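Local coordinates for Serpin48 (Tenebrio molitor, PDB 3OZQ), which is a highly specific serpin of insect innate immunity that inhibits the serine protease SPE, at residues E30-V36 / F368-T374; I166-Y170 / Q315-I319. All coordinates share one frame; numbering follows the deposited sequence.

Contact 1: E30-V36 / F368-T374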
loop_
_atom_site.group_PDB
_atom_site.type_symbol
_atom_site.label_atom_id
_atom_site.label_comp_id
_atom_site.label_asym_id
_atom_site.label_seq_id
_atom_site.Cartn_x
_atom_site.Cartn_y
_atom_site.Cartn_z
ATOM N N GLU A 30 2.726 9.890 10.517
ATOM C CA GLU A 30 2.086 10.751 9.520
ATOM C C GLU A 30 1.018 11.649 10.160
ATOM O O GLU A 30 0.117 11.166 10.846
ATOM C CB GLU A 30 1.511 9.915 8.368
ATOM C CG GLU A 30 2.584 9.214 7.519
ATOM C CD GLU A 30 3.508 10.205 6.819
ATOM O OE1 GLU A 30 4.736 9.954 6.759
ATOM O OE2 GLU A 30 2.996 11.257 6.358
ATOM N N LYS A 31 1.127 12.951 9.933
ATOM C CA LYS A 31 0.264 13.922 10.601
ATOM C C LYS A 31 -0.846 14.504 9.717
ATOM O O LYS A 31 -1.692 15.255 10.192
ATOM C CB LYS A 31 1.100 15.061 11.189
ATOM C CG LYS A 31 2.379 15.372 10.420
ATOM C CD LYS A 31 2.158 15.411 8.907
ATOM C CE LYS A 31 3.462 15.092 8.170
ATOM N NZ LYS A 31 4.304 14.076 8.899
ATOM N N ALA A 32 -0.825 14.174 8.434
ATOM C CA ALA A 32 -1.845 14.635 7.513
ATOM C C ALA A 32 -2.218 13.488 6.581
ATOM O O ALA A 32 -2.514 12.385 7.042
ATOM C CB ALA A 32 -1.351 15.848 6.736
ATOM N N ASN A 33 -2.211 13.728 5.278
ATOM C CA ASN A 33 -2.563 12.660 4.356
ATOM C C ASN A 33 -1.464 11.613 4.325
ATOM O O ASN A 33 -0.284 11.919 4.517
ATOM C CB ASN A 33 -2.834 13.178 2.939
ATOM C CG ASN A 33 -3.796 14.350 2.913
ATOM O OD1 ASN A 33 -4.583 14.540 3.838
ATOM N ND2 ASN A 33 -3.741 15.137 1.841
ATOM N N PHE A 34 -1.858 10.360 4.118
ATOM C CA PHE A 34 -0.887 9.345 3.776
ATOM C C PHE A 34 -1.485 8.217 2.923
ATOM O O PHE A 34 -2.722 8.069 2.799
ATOM C CB PHE A 34 -0.125 8.803 5.019
ATOM C CG PHE A 34 -0.951 7.916 5.918
ATOM C CD1 PHE A 34 -1.131 6.575 5.618
ATOM C CD2 PHE A 34 -1.544 8.424 7.056
ATOM C CE1 PHE A 34 -1.890 5.747 6.453
ATOM C CE2 PHE A 34 -2.302 7.613 7.883
ATOM C CZ PHE A 34 -2.479 6.269 7.575
ATOM N N LEU A 35 -0.569 7.454 2.328
ATOM C CA LEU A 35 -0.884 6.287 1.513
ATOM C C LEU A 35 0.121 5.201 1.884
ATOM O O LEU A 35 1.310 5.482 2.024
ATOM C CB LEU A 35 -0.764 6.629 0.021
ATOM C CG LEU A 35 -0.956 5.498 -0.993
ATOM C CD1 LEU A 35 -2.400 4.999 -0.961
ATOM C CD2 LEU A 35 -0.606 5.957 -2.401
ATOM N N VAL A 36 -0.366 3.975 2.078
ATOM C CA VAL A 36 0.483 2.843 2.402
ATOM C C VAL A 36 -0.029 1.559 1.738
ATOM O O VAL A 36 -1.232 1.406 1.515
ATOM C CB VAL A 36 0.623 2.644 3.940
ATOM C CG1 VAL A 36 -0.761 2.404 4.609
ATOM C CG2 VAL A 36 1.651 1.521 4.277
ATOM N N PHE A 368 -4.008 -0.943 -1.174
ATOM C CA PHE A 368 -3.559 0.347 -0.667
ATOM C C PHE A 368 -4.582 0.842 0.338
ATOM O O PHE A 368 -5.767 0.560 0.205
ATOM C CB PHE A 368 -3.505 1.380 -1.792
ATOM C CG PHE A 368 -2.298 1.271 -2.679
ATOM C CD1 PHE A 368 -1.090 1.836 -2.296
ATOM C CD2 PHE A 368 -2.380 0.647 -3.913
ATOM C CE1 PHE A 368 0.024 1.772 -3.121
ATOM C CE2 PHE A 368 -1.263 0.572 -4.747
ATOM C CZ PHE A 368 -0.064 1.142 -4.347
ATOM N N ALA A 369 -4.120 1.566 1.348
ATOM C CA ALA A 369 -5.013 2.222 2.280
ATOM C C ALA A 369 -4.416 3.579 2.652
ATOM O O ALA A 369 -3.217 3.786 2.527
ATOM C CB ALA A 369 -5.222 1.376 3.501
ATOM N N GLY A 370 -5.253 4.505 3.084
ATOM C CA GLY A 370 -4.746 5.811 3.455
ATOM C C GLY A 370 -5.853 6.741 3.894
ATOM O O GLY A 370 -6.989 6.333 4.129
ATOM N N ARG A 371 -5.505 8.012 4.011
ATOM C CA ARG A 371 -6.449 8.982 4.487
ATOM C C ARG A 371 -6.134 10.330 3.875
ATOM O O ARG A 371 -5.002 10.594 3.433
ATOM C CB ARG A 371 -6.396 9.061 6.007
ATOM C CG ARG A 371 -5.229 9.826 6.513
ATOM C CD ARG A 371 -5.218 9.853 8.007
ATOM N NE ARG A 371 -4.088 10.626 8.488
ATOM C CZ ARG A 371 -3.996 11.112 9.716
ATOM N NH1 ARG A 371 -4.976 10.896 10.582
ATOM N NH2 ARG A 371 -2.929 11.816 10.074
ATOM N N VAL A 372 -7.167 11.164 3.818
ATOM C CA VAL A 372 -7.044 12.546 3.420
ATOM C C VAL A 372 -7.657 13.371 4.548
ATOM O O VAL A 372 -8.817 13.158 4.910
ATOM C CB VAL A 372 -7.871 12.827 2.160
ATOM C CG1 VAL A 372 -7.901 14.341 1.879
ATOM C CG2 VAL A 372 -7.332 12.039 0.973
ATOM N N THR A 373 -6.871 14.274 5.123
ATOM C CA THR A 373 -7.360 15.171 6.160
ATOM C C THR A 373 -7.210 16.605 5.681
ATOM O O THR A 373 -7.694 17.535 6.329
ATOM C CB THR A 373 -6.549 15.052 7.462
ATOM O OG1 THR A 373 -5.247 15.612 7.253
ATOM C CG2 THR A 373 -6.426 13.595 7.900
ATOM N N THR A 374 -6.531 16.781 4.552
ATOM C CA THR A 374 -6.230 18.115 4.052
ATOM C C THR A 374 -6.120 18.133 2.528
ATOM O O THR A 374 -5.591 17.201 1.925
ATOM C CB THR A 374 -4.920 18.654 4.673
ATOM O OG1 THR A 374 -4.942 20.083 4.680
ATOM C CG2 THR A 374 -3.710 18.184 3.876
#

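Contact 2: I166-Y170 / Q315-I319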
loop_
_atom_site.group_PDB
_atom_site.type_symbol
_atom_site.label_atom_id
_atom_site.label_comp_id
_atom_site.label_asym_id
_atom_site.label_seq_id
_atom_site.Cartn_x
_atom_site.Cartn_y
_atom_site.Cartn_z
ATOM N N ILE A 166 13.888 -2.170 -0.427
ATOM C CA ILE A 166 13.291 -1.053 -1.142
ATOM C C ILE A 166 11.955 -1.506 -1.718
ATOM O O ILE A 166 11.873 -2.597 -2.281
ATOM C CB ILE A 166 14.173 -0.643 -2.318
ATOM C CG1 ILE A 166 15.410 0.084 -1.805
ATOM C CG2 ILE A 166 13.398 0.233 -3.260
ATOM C CD1 ILE A 166 15.128 0.982 -0.631
ATOM N N ASN A 167 10.929 -0.670 -1.582
ATOM C CA ASN A 167 9.551 -1.031 -1.984
ATOM C C ASN A 167 8.786 0.165 -2.538
ATOM O O ASN A 167 8.155 0.893 -1.793
ATOM C CB ASN A 167 8.815 -1.591 -0.767
ATOM C CG ASN A 167 7.395 -2.044 -1.068
ATOM O OD1 ASN A 167 7.013 -2.262 -2.217
ATOM N ND2 ASN A 167 6.621 -2.230 -0.012
ATOM N N ALA A 168 8.861 0.365 -3.846
ATOM C CA ALA A 168 8.226 1.494 -4.496
ATOM C C ALA A 168 7.088 0.969 -5.343
ATOM O O ALA A 168 7.246 -0.033 -6.039
ATOM C CB ALA A 168 9.195 2.210 -5.370
ATOM N N LEU A 169 5.947 1.644 -5.293
ATOM C CA LEU A 169 4.805 1.233 -6.112
ATOM C C LEU A 169 3.769 2.316 -6.328
ATOM O O LEU A 169 3.759 3.351 -5.664
ATOM C CB LEU A 169 4.102 -0.035 -5.573
ATOM C CG LEU A 169 3.758 -0.314 -4.097
ATOM C CD1 LEU A 169 3.852 0.860 -3.166
ATOM C CD2 LEU A 169 2.411 -1.063 -3.898
ATOM N N TYR A 170 2.886 2.037 -7.275
ATOM C CA TYR A 170 1.759 2.892 -7.576
ATOM C C TYR A 170 0.825 2.080 -8.454
ATOM O O TYR A 170 1.244 1.111 -9.094
ATOM C CB TYR A 170 2.207 4.177 -8.278
ATOM C CG TYR A 170 2.666 3.991 -9.705
ATOM C CD1 TYR A 170 1.771 4.111 -10.761
ATOM C CD2 TYR A 170 3.998 3.707 -10.000
ATOM C CE1 TYR A 170 2.185 3.951 -12.073
ATOM C CE2 TYR A 170 4.424 3.540 -11.312
ATOM C CZ TYR A 170 3.509 3.666 -12.346
ATOM O OH TYR A 170 3.915 3.501 -13.651
ATOM N N GLN A 315 9.251 1.998 2.092
ATOM C CA GLN A 315 8.216 2.018 1.062
ATOM C C GLN A 315 7.945 3.429 0.592
ATOM O O GLN A 315 7.826 4.344 1.393
ATOM C CB GLN A 315 6.929 1.384 1.572
ATOM C CG GLN A 315 5.843 1.278 0.512
ATOM C CD GLN A 315 4.599 0.607 1.034
ATOM O OE1 GLN A 315 4.470 -0.615 0.952
ATOM N NE2 GLN A 315 3.668 1.398 1.569
ATOM N N LYS A 316 7.826 3.600 -0.711
ATOM C CA LYS A 316 7.363 4.867 -1.247
ATOM C C LYS A 316 6.322 4.607 -2.301
ATOM O O LYS A 316 6.482 3.715 -3.131
ATOM C CB LYS A 316 8.520 5.664 -1.850
ATOM C CG LYS A 316 8.161 7.103 -2.168
ATOM C CD LYS A 316 9.427 7.896 -2.453
ATOM C CE LYS A 316 9.128 9.396 -2.515
ATOM N NZ LYS A 316 10.366 10.229 -2.573
ATOM N N SER A 317 5.243 5.382 -2.251
ATOM C CA SER A 317 4.123 5.200 -3.168
ATOM C C SER A 317 3.374 6.514 -3.332
ATOM O O SER A 317 3.517 7.425 -2.518
ATOM C CB SER A 317 3.181 4.110 -2.643
ATOM O OG SER A 317 2.462 4.559 -1.506
ATOM N N PHE A 318 2.588 6.607 -4.400
ATOM C CA PHE A 318 1.692 7.735 -4.601
ATOM C C PHE A 318 0.397 7.275 -5.241
ATOM O O PHE A 318 0.301 6.164 -5.784
ATOM C CB PHE A 318 2.336 8.804 -5.481
ATOM C CG PHE A 318 2.460 8.409 -6.913
ATOM C CD1 PHE A 318 3.514 7.606 -7.328
ATOM C CD2 PHE A 318 1.541 8.843 -7.850
ATOM C CE1 PHE A 318 3.636 7.236 -8.655
ATOM C CE2 PHE A 318 1.654 8.474 -9.176
ATOM C CZ PHE A 318 2.704 7.673 -9.578
ATOM N N ILE A 319 -0.599 8.141 -5.147
ATOM C CA ILE A 319 -1.875 7.943 -5.806
ATOM C C ILE A 319 -2.337 9.297 -6.327
ATOM O O ILE A 319 -2.129 10.342 -5.690
ATOM C CB ILE A 319 -2.934 7.389 -4.855
ATOM C CG1 ILE A 319 -4.212 7.032 -5.635
ATOM C CG2 ILE A 319 -3.232 8.419 -3.764
ATOM C CD1 ILE A 319 -5.276 6.344 -4.801
#

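Contact 1: E30-V36 / F368-T374
The amide of N33 grips the chain at T373 and T374 with three bonds. Its OD1 accepts from T373 N at 2.6 Å and from T374 N at 3.1 Å, the latter donor lying in the carbonyl plane on a lone pair. ND2 returns a nearly straight bond (169°) to T374 O at 2.8 Å, with the acceptor in the plane of the N33 amide. Bonds from both ends of the amide fix its rotation. On the other side of the backbone, R371 NE donates to A32 O at 2.8 Å, the oxygen lying somewhat out of the guanidinium plane, while R371 NH2 adds a weak bond to the same oxygen. The extended R371 chain passes the F34 ring at CE2, with ring and guanidinium planes 44° apart. Farther along, L35 CD1 packs on F368 CD1 at 3.7 Å. Between the two faces, reciprocal backbone bonds join F34 with R371 and V36 with A369, including A369 N to V36 O at 2.9 Å. In the second shell, E247 forms a salt bridge with R371 NH1, and Y23 of helix 10-29 meets the F34 ring. The strand axes run at 172°, an antiparallel ladder matching the serpin B-sheet pairing of strands s6B and s5B.

Contact 2: I166-Y170 / Q315-I319
This is a parallel beta pairing in the middle of serpin sheet A, where strands 163-174 and 310-321 correspond to s3A and s5A, the pair between which a cleaved reactive loop inserts in inhibitory serpins. The strand axes run 9° apart and 4.6 Å from each other. Two backbone bonds define the register: K316 N to N167 O at 2.9 Å and L169 N to K316 O at 3.0 Å. Beyond them the ladder fades, since L169 O and F318 N, 3.7 Å apart, are buried without a partner. On the face carrying A168 and K316, the Y170 and F318 rings run alongside each other, their planes 24° apart but displaced so far that the rings scarcely overlap, and Y170 CB sits 3.4 Å from F318 CE1 over one face of that ring. The Y170 hydroxyl bonds Q145 and its ring stacks on H92, and an alanine here would probably leave Q145 without that mate and H92 and F318 without their ring neighbour. The face carrying N167 and Q315 meets helix 38-50, where S40 bonds N167 OD1. On this face L169, with CG between backbone N and carbonyl carbon (chi1 44°), presses CD1 tightly to S317 CB at 3.4 Å.

Contact 2 is buried near the centre of the chain, with K316 alone of its touching residues partly exposed, whereas contact 1 runs from a buried ladder out to a partly exposed turn, their centres about 14 Å apart. The chemistry follows this placement: contact 1 is rich in side-chain to backbone bonds and includes an arginine whose charge is met by E247, while contact 2 relies on a short backbone ladder and close carbon packing between its strands. Contact 1 belongs to sheet B, contact 2 to sheet A, and the two pack directly: L35 CD2 comes 3.3 Å from F318 C, and F368 CZ lies 3.3 Å from L169 CD2. Strand 310-321 therefore serves both, pairing with 166-170 and receiving L35, V36 and F368.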